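Local coordinates for protein xylulokinase (Brucella ovis, PDB 5VM1) that probably catalyses the ATP-dependent phosphorylation of D-xylulose to D-xylulose 5-phosphate, as a member of the FGGY family of carbohydrate kinases, at residues Asp323-Glu328 and Ala365-Leu370; Lys331-Val336 and Val374-Ala379; Arg191-Glu196 and Leu203-Met208; Glu117-Pro122 and Gly129-Pro134. All coordinates share one frame; numbering follows the deposited sequence.

Interaction 1: Asp323-Glu328 and Ala365-Leu370; sequences DRELGE and ADRSAL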
loop_
_atom_site.group_PDB
_atom_site.type_symbol
_atom_site.label_atom_id
_atom_site.label_comp_id
_atom_site.label_asym_id
_atom_site.label_seq_id
_atom_site.Cartn_x
_atom_site.Cartn_y
_atom_site.Cartn_z
ATOM N N ASP A 323 3.476 5.467 -24.957
ATOM C CA ASP A 323 4.833 5.640 -24.449
ATOM C C ASP A 323 5.864 5.437 -25.567
ATOM O O ASP A 323 6.828 6.209 -25.685
ATOM C CB ASP A 323 5.076 4.666 -23.288
ATOM C CG ASP A 323 6.498 4.746 -22.730
ATOM O OD1 ASP A 323 6.803 5.749 -22.056
ATOM O OD2 ASP A 323 7.310 3.816 -22.960
ATOM N N ARG A 324 5.656 4.431 -26.424
ATOM C CA ARG A 324 6.550 4.243 -27.564
ATOM C C ARG A 324 6.473 5.417 -28.546
ATOM O O ARG A 324 7.489 5.811 -29.125
ATOM C CB ARG A 324 6.243 2.924 -28.269
ATOM C CG ARG A 324 7.407 2.380 -29.072
ATOM C CD ARG A 324 6.971 1.232 -30.000
ATOM N NE ARG A 324 5.658 1.486 -30.580
ATOM C CZ ARG A 324 5.451 2.139 -31.720
ATOM N NH1 ARG A 324 6.475 2.600 -32.431
ATOM N NH2 ARG A 324 4.213 2.329 -32.150
ATOM N N GLU A 325 5.287 6.006 -28.737
ATOM C CA GLU A 325 5.166 7.133 -29.665
ATOM C C GLU A 325 5.846 8.382 -29.116
ATOM O O GLU A 325 6.496 9.113 -29.865
ATOM C CB GLU A 325 3.694 7.410 -29.979
ATOM C CG GLU A 325 3.434 8.612 -30.910
ATOM C CD GLU A 325 1.943 8.846 -31.160
ATOM O OE1 GLU A 325 1.136 8.660 -30.223
ATOM O OE2 GLU A 325 1.566 9.170 -32.307
ATOM N N LEU A 326 5.732 8.626 -27.805
ATOM C CA LEU A 326 6.324 9.821 -27.206
ATOM C C LEU A 326 7.849 9.752 -27.192
ATOM O O LEU A 326 8.529 10.752 -27.461
ATOM C CB LEU A 326 5.782 9.992 -25.795
ATOM C CG LEU A 326 6.152 11.259 -25.053
ATOM C CD1 LEU A 326 5.710 12.486 -25.836
ATOM C CD2 LEU A 326 5.500 11.212 -23.675
ATOM N N GLY A 327 8.407 8.580 -26.897
ATOM C CA GLY A 327 9.839 8.361 -27.003
ATOM C C GLY A 327 10.556 8.333 -25.666
ATOM O O GLY A 327 9.967 8.463 -24.584
ATOM N N GLU A 328 11.884 8.217 -25.775
ATOM C CA GLU A 328 12.765 8.129 -24.620
ATOM C C GLU A 328 13.373 9.467 -24.209
ATOM O O GLU A 328 13.806 9.600 -23.058
ATOM C CB GLU A 328 13.915 7.141 -24.907
ATOM C CG GLU A 328 13.519 5.761 -25.464
ATOM C CD GLU A 328 12.999 4.791 -24.407
ATOM O OE1 GLU A 328 13.753 4.417 -23.478
ATOM O OE2 GLU A 328 11.828 4.387 -24.520
ATOM N N ALA A 365 -1.639 20.720 -31.046
ATOM C CA ALA A 365 -1.420 19.627 -30.108
ATOM C C ALA A 365 -1.909 18.325 -30.738
ATOM O O ALA A 365 -3.096 18.180 -31.044
ATOM C CB ALA A 365 -2.131 19.889 -28.785
ATOM N N ASP A 366 -0.997 17.382 -30.944
ATOM C CA ASP A 366 -1.340 16.076 -31.474
ATOM C C ASP A 366 -1.526 15.086 -30.322
ATOM O O ASP A 366 -1.418 15.428 -29.142
ATOM C CB ASP A 366 -0.271 15.597 -32.467
ATOM C CG ASP A 366 1.152 15.642 -31.891
ATOM O OD1 ASP A 366 1.334 15.753 -30.661
ATOM O OD2 ASP A 366 2.113 15.557 -32.680
ATOM N N ARG A 367 -1.803 13.831 -30.675
ATOM C CA ARG A 367 -1.989 12.804 -29.655
ATOM C C ARG A 367 -0.793 12.701 -28.724
ATOM O O ARG A 367 -0.966 12.528 -27.517
ATOM C CB ARG A 367 -2.259 11.450 -30.290
ATOM C CG ARG A 367 -2.507 10.405 -29.252
ATOM C CD ARG A 367 -2.945 9.120 -29.876
ATOM N NE ARG A 367 -1.928 8.517 -30.727
ATOM C CZ ARG A 367 -2.216 7.742 -31.762
ATOM N NH1 ARG A 367 -3.492 7.495 -32.067
ATOM N NH2 ARG A 367 -1.235 7.224 -32.484
ATOM N N SER A 368 0.424 12.731 -29.280
ATOM C CA SER A 368 1.634 12.628 -28.470
ATOM C C SER A 368 1.778 13.806 -27.509
ATOM O O SER A 368 2.282 13.648 -26.390
ATOM C CB SER A 368 2.856 12.513 -29.379
ATOM O OG SER A 368 4.040 12.886 -28.699
ATOM N N ALA A 369 1.366 14.998 -27.929
ATOM C CA ALA A 369 1.487 16.131 -27.021
ATOM C C ALA A 369 0.575 15.960 -25.817
ATOM O O ALA A 369 0.935 16.355 -24.709
ATOM C CB ALA A 369 1.180 17.440 -27.745
ATOM N N LEU A 370 -0.589 15.339 -26.006
ATOM C CA LEU A 370 -1.491 15.155 -24.875
ATOM C C LEU A 370 -1.025 14.010 -23.983
ATOM O O LEU A 370 -1.092 14.124 -22.756
ATOM C CB LEU A 370 -2.921 14.922 -25.366
ATOM C CG LEU A 370 -3.759 16.188 -25.425
ATOM C CD1 LEU A 370 -3.160 17.170 -26.374
ATOM C CD2 LEU A 370 -5.147 15.829 -25.863
#

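Interaction 2: Lys331-Val336 and Val374-Ala379; sequences KAPGSV and VLEGVA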
loop_
_atom_site.group_PDB
_atom_site.type_symbol
_atom_site.label_atom_id
_atom_site.label_comp_id
_atom_site.label_asym_id
_atom_site.label_seq_id
_atom_site.Cartn_x
_atom_site.Cartn_y
_atom_site.Cartn_z
ATOM N N LYS A 331 11.025 16.041 -23.343
ATOM C CA LYS A 331 10.709 17.275 -24.051
ATOM C C LYS A 331 10.323 18.372 -23.065
ATOM O O LYS A 331 9.818 18.098 -21.970
ATOM C CB LYS A 331 9.556 17.050 -25.025
ATOM C CG LYS A 331 9.861 16.063 -26.129
ATOM C CD LYS A 331 8.624 15.851 -26.957
ATOM C CE LYS A 331 8.756 14.676 -27.906
ATOM N NZ LYS A 331 7.393 14.384 -28.450
ATOM N N ALA A 332 10.536 19.618 -23.467
ATOM C CA ALA A 332 10.069 20.730 -22.652
ATOM C C ALA A 332 8.548 20.731 -22.646
ATOM O O ALA A 332 7.933 20.405 -23.658
ATOM C CB ALA A 332 10.564 22.062 -23.188
ATOM N N PRO A 333 7.916 21.036 -21.520
ATOM C CA PRO A 333 6.450 21.033 -21.498
ATOM C C PRO A 333 5.915 22.032 -22.514
ATOM O O PRO A 333 6.519 23.082 -22.776
ATOM C CB PRO A 333 6.105 21.448 -20.066
ATOM C CG PRO A 333 7.335 21.150 -19.270
ATOM C CD PRO A 333 8.488 21.389 -20.214
ATOM N N GLY A 334 4.776 21.681 -23.108
ATOM C CA GLY A 334 4.054 22.575 -23.982
ATOM C C GLY A 334 2.939 23.302 -23.252
ATOM O O GLY A 334 2.845 23.312 -22.021
ATOM N N SER A 335 2.054 23.903 -24.043
ATOM C CA SER A 335 0.981 24.700 -23.464
ATOM C C SER A 335 -0.101 23.835 -22.850
ATOM O O SER A 335 -0.901 24.353 -22.064
ATOM C CB SER A 335 0.388 25.636 -24.526
ATOM O OG SER A 335 -0.196 24.928 -25.591
ATOM N N VAL A 336 -0.113 22.536 -23.161
ATOM C CA VAL A 336 -1.104 21.611 -22.618
ATOM C C VAL A 336 -0.734 21.199 -21.194
ATOM O O VAL A 336 0.412 20.832 -20.906
ATOM C CB VAL A 336 -1.253 20.374 -23.506
ATOM C CG1 VAL A 336 -2.283 19.487 -22.878
ATOM C CG2 VAL A 336 -1.665 20.749 -24.913
ATOM N N VAL A 374 -0.181 14.272 -19.966
ATOM C CA VAL A 374 -0.669 13.333 -18.958
ATOM C C VAL A 374 0.472 12.885 -18.055
ATOM O O VAL A 374 0.325 12.842 -16.832
ATOM C CB VAL A 374 -1.368 12.118 -19.613
ATOM C CG1 VAL A 374 -1.700 11.031 -18.547
ATOM C CG2 VAL A 374 -2.616 12.545 -20.388
ATOM N N LEU A 375 1.625 12.549 -18.639
ATOM C CA LEU A 375 2.765 12.144 -17.825
ATOM C C LEU A 375 3.292 13.317 -17.010
ATOM O O LEU A 375 3.579 13.163 -15.813
ATOM C CB LEU A 375 3.873 11.540 -18.694
ATOM C CG LEU A 375 3.559 10.347 -19.621
ATOM C CD1 LEU A 375 4.825 9.678 -20.142
ATOM C CD2 LEU A 375 2.636 9.323 -18.959
ATOM N N GLU A 376 3.396 14.505 -17.629
ATOM C CA GLU A 376 3.821 15.691 -16.882
ATOM C C GLU A 376 2.899 15.968 -15.703
ATOM O O GLU A 376 3.368 16.234 -14.586
ATOM C CB GLU A 376 3.855 16.903 -17.798
ATOM C CG GLU A 376 5.034 16.999 -18.714
ATOM C CD GLU A 376 4.752 17.917 -19.904
ATOM O OE1 GLU A 376 3.647 18.511 -19.945
ATOM O OE2 GLU A 376 5.633 18.025 -20.790
ATOM N N GLY A 377 1.586 15.881 -15.936
ATOM C CA GLY A 377 0.619 16.184 -14.895
ATOM C C GLY A 377 0.682 15.218 -13.725
ATOM O O GLY A 377 0.562 15.621 -12.565
ATOM N N VAL A 378 0.843 13.924 -14.003
ATOM C CA VAL A 378 0.990 13.000 -12.889
ATOM C C VAL A 378 2.290 13.275 -12.165
ATOM O O VAL A 378 2.321 13.299 -10.935
ATOM C CB VAL A 378 0.902 11.535 -13.356
ATOM C CG1 VAL A 378 1.471 10.609 -12.283
ATOM C CG2 VAL A 378 -0.535 11.176 -13.594
ATOM N N ALA A 379 3.358 13.591 -12.907
ATOM C CA ALA A 379 4.608 13.995 -12.263
ATOM C C ALA A 379 4.386 15.185 -11.330
ATOM O O ALA A 379 4.876 15.187 -10.194
ATOM C CB ALA A 379 5.659 14.337 -13.314
HETATM O O HOH W 1 2.922 19.780 -21.924
#

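Interaction 3: Arg191-Glu196 and Leu203-Met208; sequences RRWSAE and LGEGQM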
loop_
_atom_site.group_PDB
_atom_site.type_symbol
_atom_site.label_atom_id
_atom_site.label_comp_id
_atom_site.label_asym_id
_atom_site.label_seq_id
_atom_site.Cartn_x
_atom_site.Cartn_y
_atom_site.Cartn_z
ATOM N N ARG A 191 1.681 3.506 19.386
ATOM C CA ARG A 191 1.777 2.093 18.995
ATOM C C ARG A 191 0.938 1.188 19.908
ATOM O O ARG A 191 1.344 0.090 20.293
ATOM C CB ARG A 191 3.246 1.662 18.967
ATOM C CG ARG A 191 4.083 2.558 18.075
ATOM C CD ARG A 191 5.514 2.136 18.003
ATOM N NE ARG A 191 5.821 1.134 16.972
ATOM C CZ ARG A 191 6.133 1.422 15.712
ATOM N NH1 ARG A 191 6.141 2.685 15.311
ATOM N NH2 ARG A 191 6.444 0.450 14.856
ATOM N N ARG A 192 -0.248 1.649 20.268
ATOM C CA ARG A 192 -1.125 0.911 21.162
ATOM C C ARG A 192 -2.548 1.159 20.679
ATOM O O ARG A 192 -2.819 2.156 20.009
ATOM C CB ARG A 192 -0.923 1.336 22.658
ATOM N N TRP A 193 -3.470 0.273 21.057
ATOM C CA TRP A 193 -4.884 0.508 20.772
ATOM C C TRP A 193 -5.412 1.719 21.549
ATOM O O TRP A 193 -4.949 2.043 22.653
ATOM C CB TRP A 193 -5.726 -0.731 21.132
ATOM C CG TRP A 193 -5.529 -1.946 20.222
ATOM C CD1 TRP A 193 -5.116 -3.203 20.591
ATOM C CD2 TRP A 193 -5.742 -2.002 18.806
ATOM N NE1 TRP A 193 -5.057 -4.026 19.491
ATOM C CE2 TRP A 193 -5.448 -3.314 18.387
ATOM C CE3 TRP A 193 -6.179 -1.074 17.856
ATOM C CZ2 TRP A 193 -5.554 -3.712 17.052
ATOM C CZ3 TRP A 193 -6.291 -1.475 16.517
ATOM C CH2 TRP A 193 -5.967 -2.775 16.132
ATOM N N SER A 194 -6.384 2.400 20.956
ATOM C CA SER A 194 -7.082 3.501 21.614
ATOM C C SER A 194 -8.422 2.979 22.140
ATOM O O SER A 194 -9.300 2.602 21.359
ATOM C CB SER A 194 -7.300 4.663 20.649
ATOM O OG SER A 194 -8.200 5.621 21.204
ATOM N N ALA A 195 -8.583 2.951 23.463
ATOM C CA ALA A 195 -9.876 2.560 24.011
ATOM C C ALA A 195 -10.947 3.570 23.632
ATOM O O ALA A 195 -12.104 3.202 23.411
ATOM C CB ALA A 195 -9.786 2.382 25.517
ATOM N N GLU A 196 -10.584 4.859 23.592
ATOM C CA GLU A 196 -11.550 5.908 23.278
ATOM C C GLU A 196 -12.158 5.705 21.891
ATOM O O GLU A 196 -13.378 5.812 21.724
ATOM C CB GLU A 196 -10.886 7.285 23.404
ATOM C CG GLU A 196 -11.814 8.479 23.137
ATOM C CD GLU A 196 -11.122 9.845 23.275
ATOM O OE1 GLU A 196 -9.926 9.881 23.637
ATOM O OE2 GLU A 196 -11.794 10.885 23.074
ATOM N N LEU A 203 -16.983 -1.201 20.191
ATOM C CA LEU A 203 -16.169 -2.368 20.458
ATOM C C LEU A 203 -15.240 -2.081 21.630
ATOM O O LEU A 203 -15.086 -0.943 22.087
ATOM C CB LEU A 203 -15.347 -2.773 19.232
ATOM C CG LEU A 203 -16.014 -3.069 17.894
ATOM C CD1 LEU A 203 -14.928 -3.137 16.832
ATOM C CD2 LEU A 203 -16.807 -4.346 17.956
ATOM N N GLY A 204 -14.598 -3.143 22.115
ATOM C CA GLY A 204 -13.646 -3.042 23.190
ATOM C C GLY A 204 -12.331 -3.623 22.716
ATOM O O GLY A 204 -12.254 -4.221 21.645
ATOM N N GLU A 205 -11.286 -3.420 23.524
ATOM C CA GLU A 205 -9.955 -3.882 23.134
ATOM C C GLU A 205 -9.849 -5.402 23.107
ATOM O O GLU A 205 -9.041 -5.949 22.344
ATOM C CB GLU A 205 -8.922 -3.268 24.071
ATOM C CG GLU A 205 -7.489 -3.535 23.709
ATOM C CD GLU A 205 -6.573 -2.554 24.398
ATOM O OE1 GLU A 205 -5.336 -2.678 24.251
ATOM O OE2 GLU A 205 -7.110 -1.669 25.103
ATOM N N GLY A 206 -10.673 -6.099 23.896
ATOM C CA GLY A 206 -10.689 -7.548 23.900
ATOM C C GLY A 206 -11.182 -8.172 22.616
ATOM O O GLY A 206 -11.053 -9.388 22.451
ATOM N N GLN A 207 -11.802 -7.381 21.744
ATOM C CA GLN A 207 -12.202 -7.809 20.415
ATOM C C GLN A 207 -11.140 -7.500 19.380
ATOM O O GLN A 207 -11.390 -7.707 18.193
ATOM C CB GLN A 207 -13.515 -7.141 19.991
ATOM C CG GLN A 207 -14.775 -7.663 20.671
ATOM C CD GLN A 207 -15.926 -6.674 20.535
ATOM O OE1 GLN A 207 -15.785 -5.491 20.865
ATOM N NE2 GLN A 207 -17.061 -7.145 20.024
ATOM N N MET A 208 -9.997 -6.917 19.787
ATOM C CA MET A 208 -8.882 -6.718 18.876
ATOM C C MET A 208 -7.843 -7.790 19.119
ATOM O O MET A 208 -7.770 -8.358 20.214
ATOM C CB MET A 208 -8.240 -5.325 19.050
ATOM C CG MET A 208 -9.153 -4.113 18.905
ATOM S SD MET A 208 -9.642 -3.772 17.208
ATOM C CE MET A 208 -11.332 -4.386 17.151
#

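Interaction 4: Glu117-Pro122 and Gly129-Pro134; sequences ELDADP and GNIVFP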
loop_
_atom_site.group_PDB
_atom_site.type_symbol
_atom_site.label_atom_id
_atom_site.label_comp_id
_atom_site.label_asym_id
_atom_site.label_seq_id
_atom_site.Cartn_x
_atom_site.Cartn_y
_atom_site.Cartn_z
ATOM N N GLU A 117 -18.927 10.693 9.489
ATOM C CA GLU A 117 -19.214 10.983 10.886
ATOM C C GLU A 117 -17.964 10.815 11.748
ATOM O O GLU A 117 -17.665 11.678 12.582
ATOM C CB GLU A 117 -20.354 10.098 11.395
ATOM C CG GLU A 117 -21.727 10.430 10.827
ATOM C CD GLU A 117 -22.773 9.457 11.318
ATOM O OE1 GLU A 117 -22.400 8.610 12.146
ATOM O OE2 GLU A 117 -23.945 9.527 10.889
ATOM N N LEU A 118 -17.194 9.739 11.537
ATOM C CA LEU A 118 -16.006 9.546 12.358
ATOM C C LEU A 118 -14.929 10.587 12.044
ATOM O O LEU A 118 -14.279 11.114 12.955
ATOM C CB LEU A 118 -15.475 8.121 12.184
ATOM C CG LEU A 118 -16.377 6.981 12.666
ATOM C CD1 LEU A 118 -15.685 5.632 12.440
ATOM C CD2 LEU A 118 -16.760 7.159 14.132
ATOM N N ASP A 119 -14.745 10.928 10.770
ATOM C CA ASP A 119 -13.711 11.905 10.428
ATOM C C ASP A 119 -13.981 13.260 11.070
ATOM O O ASP A 119 -13.032 13.995 11.375
ATOM C CB ASP A 119 -13.580 12.059 8.903
ATOM C CG ASP A 119 -12.291 12.761 8.496
ATOM O OD1 ASP A 119 -11.204 12.171 8.658
ATOM O OD2 ASP A 119 -12.352 13.924 8.050
ATOM N N ALA A 120 -15.258 13.609 11.279
ATOM C CA ALA A 120 -15.619 14.903 11.852
ATOM C C ALA A 120 -15.420 14.962 13.362
ATOM O O ALA A 120 -15.414 16.053 13.937
ATOM C CB ALA A 120 -17.059 15.243 11.492
ATOM N N ASP A 121 -15.228 13.832 13.997
ATOM C CA ASP A 121 -14.911 13.724 15.400
ATOM C C ASP A 121 -13.419 13.974 15.530
ATOM O O ASP A 121 -12.607 13.146 15.083
ATOM C CB ASP A 121 -15.318 12.337 15.894
ATOM C CG ASP A 121 -15.199 12.172 17.393
ATOM O OD1 ASP A 121 -14.395 12.893 18.031
ATOM O OD2 ASP A 121 -15.912 11.284 17.920
ATOM N N PRO A 122 -13.025 15.112 16.115
ATOM C CA PRO A 122 -11.598 15.469 16.162
ATOM C C PRO A 122 -10.708 14.446 16.875
ATOM O O PRO A 122 -9.474 14.540 16.761
ATOM C CB PRO A 122 -11.602 16.829 16.889
ATOM C CG PRO A 122 -12.878 16.888 17.584
ATOM C CD PRO A 122 -13.856 16.158 16.728
ATOM N N GLY A 129 -3.861 10.240 13.539
ATOM C CA GLY A 129 -3.102 11.047 12.595
ATOM C C GLY A 129 -3.547 10.955 11.147
ATOM O O GLY A 129 -2.830 11.436 10.265
ATOM N N ASN A 130 -4.709 10.363 10.865
ATOM C CA ASN A 130 -5.153 10.137 9.497
ATOM C C ASN A 130 -6.620 10.520 9.323
ATOM O O ASN A 130 -7.417 10.519 10.269
ATOM C CB ASN A 130 -4.962 8.664 9.062
ATOM C CG ASN A 130 -3.503 8.216 9.124
ATOM O OD1 ASN A 130 -2.713 8.549 8.254
ATOM N ND2 ASN A 130 -3.157 7.408 10.142
ATOM N N ILE A 131 -6.969 10.837 8.080
ATOM C CA ILE A 131 -8.364 10.957 7.693
ATOM C C ILE A 131 -9.037 9.592 7.806
ATOM O O ILE A 131 -8.415 8.549 7.563
ATOM C CB ILE A 131 -8.441 11.505 6.255
ATOM C CG1 ILE A 131 -7.938 12.950 6.202
ATOM C CG2 ILE A 131 -9.860 11.367 5.683
ATOM C CD1 ILE A 131 -7.753 13.494 4.792
ATOM N N VAL A 132 -10.310 9.589 8.199
ATOM C CA VAL A 132 -11.099 8.360 8.264
ATOM C C VAL A 132 -11.800 8.207 6.915
ATOM O O VAL A 132 -12.831 8.832 6.652
ATOM C CB VAL A 132 -12.098 8.370 9.424
ATOM C CG1 VAL A 132 -12.679 6.979 9.652
ATOM C CG2 VAL A 132 -11.457 8.907 10.683
ATOM N N PHE A 133 -11.220 7.403 6.044
ATOM C CA PHE A 133 -11.874 7.068 4.791
ATOM C C PHE A 133 -12.769 5.841 4.944
ATOM O O PHE A 133 -12.597 5.035 5.871
ATOM C CB PHE A 133 -10.834 6.840 3.704
ATOM C CG PHE A 133 -10.175 8.088 3.252
ATOM C CD1 PHE A 133 -10.845 8.956 2.407
ATOM C CD2 PHE A 133 -8.889 8.413 3.672
ATOM C CE1 PHE A 133 -10.241 10.120 1.987
ATOM C CE2 PHE A 133 -8.280 9.573 3.243
ATOM C CZ PHE A 133 -8.951 10.428 2.406
ATOM N N PRO A 134 -13.773 5.697 4.068
ATOM C CA PRO A 134 -14.717 4.569 4.201
ATOM C C PRO A 134 -14.089 3.214 4.038
ATOM O O PRO A 134 -14.714 2.221 4.434
ATOM C CB PRO A 134 -15.730 4.822 3.082
ATOM C CG PRO A 134 -15.048 5.692 2.135
ATOM C CD PRO A 134 -14.054 6.523 2.886
#

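Interaction 1: Asp323-Glu328 and Ala365-Leu370
Leu326 and Ser368 bring the two backbones closest, their CA atoms 5.6 Å apart, where the last turn of helix 319-326 meets the first turn of helix 367-390. On one flank the contact is ionic. Glu325 CG stands anti to the backbone N (chi1 178°) and the chain runs on extended, so the carboxylate is carried across to Arg367, whose own chain bends at chi3 to turn its guanidinium towards it. The two side chains cross at about a right angle. Arg367 NE donates to Glu325 OE1 at 3.1 Å, an almost straight bond (168°) that lies in the guanidinium plane and uses the syn lone pair of OE1. A second, weak bond of 3.4 Å joins Arg367 NH2 to Glu325 OE2; the carboxylate and guanidinium planes are tilted 52° apart, so the pair falls short of a flat two-pronged bridge. On the inner flank, the CD1 methyl of buried Leu326 lies against Ser368 OG at 3.3 Å, while Ser368 CB lies near Glu325 CD. Asp366 OD1, at the N-cap of the second helix, accepts from Ala369 N at 2.8 Å, and Tyr311 OH hydrogen-bonds Arg367 O. One good bond and one weak one thus grip the exposed guanidinium, which implies a surface salt bridge that probably pins the two helix ends mainly through NE, with the Leu326 methyl against Ser368 alongside.

Interaction 2: Lys331-Val336 and Val374-Ala379
The loop that leads from helix 319-326 to strand 337-339 in the C-terminal FGGY domain rests on the flank of helix 367-390, with Pro333 facing Glu376. These two residues have CA atoms 7.5 Å apart, and the Glu376 side chain spans the gap. Its CG is anti to the carbonyl carbon (chi1 -77°), and the chain beyond is extended, so the carboxylate ends up in the concave side of the loop. Glu376 OE2 lies beside the proline, 3.5 Å from Pro333 CB, and the ring carbon CG of Pro333 follows at 3.9 Å from the same oxygen. This part is van der Waals contact between a carboxylate and an aliphatic ring. A polar link runs through one water. It accepts from Gly334 N at 2.9 Å, donates to Val336 O at 2.9 Å, and donates its other hydrogen to Glu376 OE1, at a modelled length too short to be trusted. Two backbone groups of the loop and a helix side chain are thereby tied to a single point. Glu376 OE2 has its own partner one turn earlier, Gln372 NE2, which also gives a weak hydrogen bond to Ala332 O, while Tyr473 of helix 470-488 touches both Pro333 and Glu376. The buried carboxylate thus has a hydrogen-bond donor at each oxygen. These two neutral donors, a water and an amide, would help to offset a negative charge on Glu376, and the water supplies the polar link between that carboxylate and the loop.

Interaction 3: Arg191-Glu196 and Leu203-Met208
With CG anti to the carbonyl carbon (chi1 -70°), Trp193 raises its indole towards Met208, whose chi1 and chi2 (-73°) lay CB, CG and SD over one ring face before the terminal methyl CE turns away from the indole at chi3. Met208 CB sits over the five-membered ring of Trp193, 3.8 Å from its centroid, a CH-pi contact displaced towards the rim. Further along, Met208 SD lies above the six-membered ring of Trp193, 4.0 Å from the centroid and only 13° off the ring normal: a Met-aromatic contact made over the face. Glu205 comes to a different part of the same residue. Its extended chain brings OE1 to the edge of the indole, near the ring plane, 3.7 Å from both Trp193 CB and Trp193 CD1, and its carboxylate stands steeply to the ring. Trp193 NE1 donates to Pro209 O, which helps fix the rotation of the ring. Trp193 belongs to strand 192-193, paired with strand 186-187, and Met208 follows the 3-10 turn 205-207. Helix 195-200, which begins within 191-196, leads to the second segment; its Leu198 touches Glu205 and Met208, while Trp185, just ahead of strand 186-187, packs on Trp193 and Met208.

Interaction 4: Glu117-Pro122 and Gly129-Pro134
Asp119 reaches from helix 112-120 into the backbone of Ile131 and Val132. Its CB packs against Val132, 4.0 Å from Val132 CB. With CG anti to the backbone N (chi1 -165°), the carboxylate swings towards the loop, and Asp119 CG comes to lie 4.0 Å from the Ile131 CG2 methyl. At the tip, Asp119 OD1 accepts from Val132 N at 2.8 Å, with an N-H...O angle of 166°. The same oxygen also forms a salt bridge with Arg125 of helix 122-128, so the carboxylate joins that helix as well as the loop that follows it; the place of OD1 is less sure than the rest, and the exact geometry of both bonds is therefore doubtful. Beside the polar tip, the two Val132 methyls pack against the helix: CG2 touches Asp119 CA at 3.8 Å, and CG1 meets Leu118 CB at 3.9 Å. Leu118 and Val132 also share Phe124 as a neighbour, continuing the apolar packing into helix 122-128. A side-chain carboxylate taking a main-chain N-H of an irregular segment, flanked by aliphatic packing, closes the short helical excursion 122-128 within the N-terminal FGGY domain. The loop it holds passes near the predicted substrate site: the side chain of Asn130 lies about 8 Å from that of His88, a predicted substrate-binding residue.

In the fold
From the N terminus, interaction 4 comes first, closing the loop around helix 122-128, and interaction 3 follows in series, closing an excursion of the same length through helix 195-200. Both belong to the N-terminal FGGY domain, with centres about 17 Å apart and no direct touch. In the C-terminal domain, interactions 1 and 2 cross: 323-328, 331-336, 365-370 and 374-379 alternate along the chain, and both contacts use helix 367-390. They meet directly, since Lys331 lies against Leu326 and Ser368, and Leu326 against Leu375. Together they fasten the end of helix 319-326 and the loop after it to the first turn of one long helix and to a point about two turns further on. The centres of interactions 1 and 3 are about 52 Å apart.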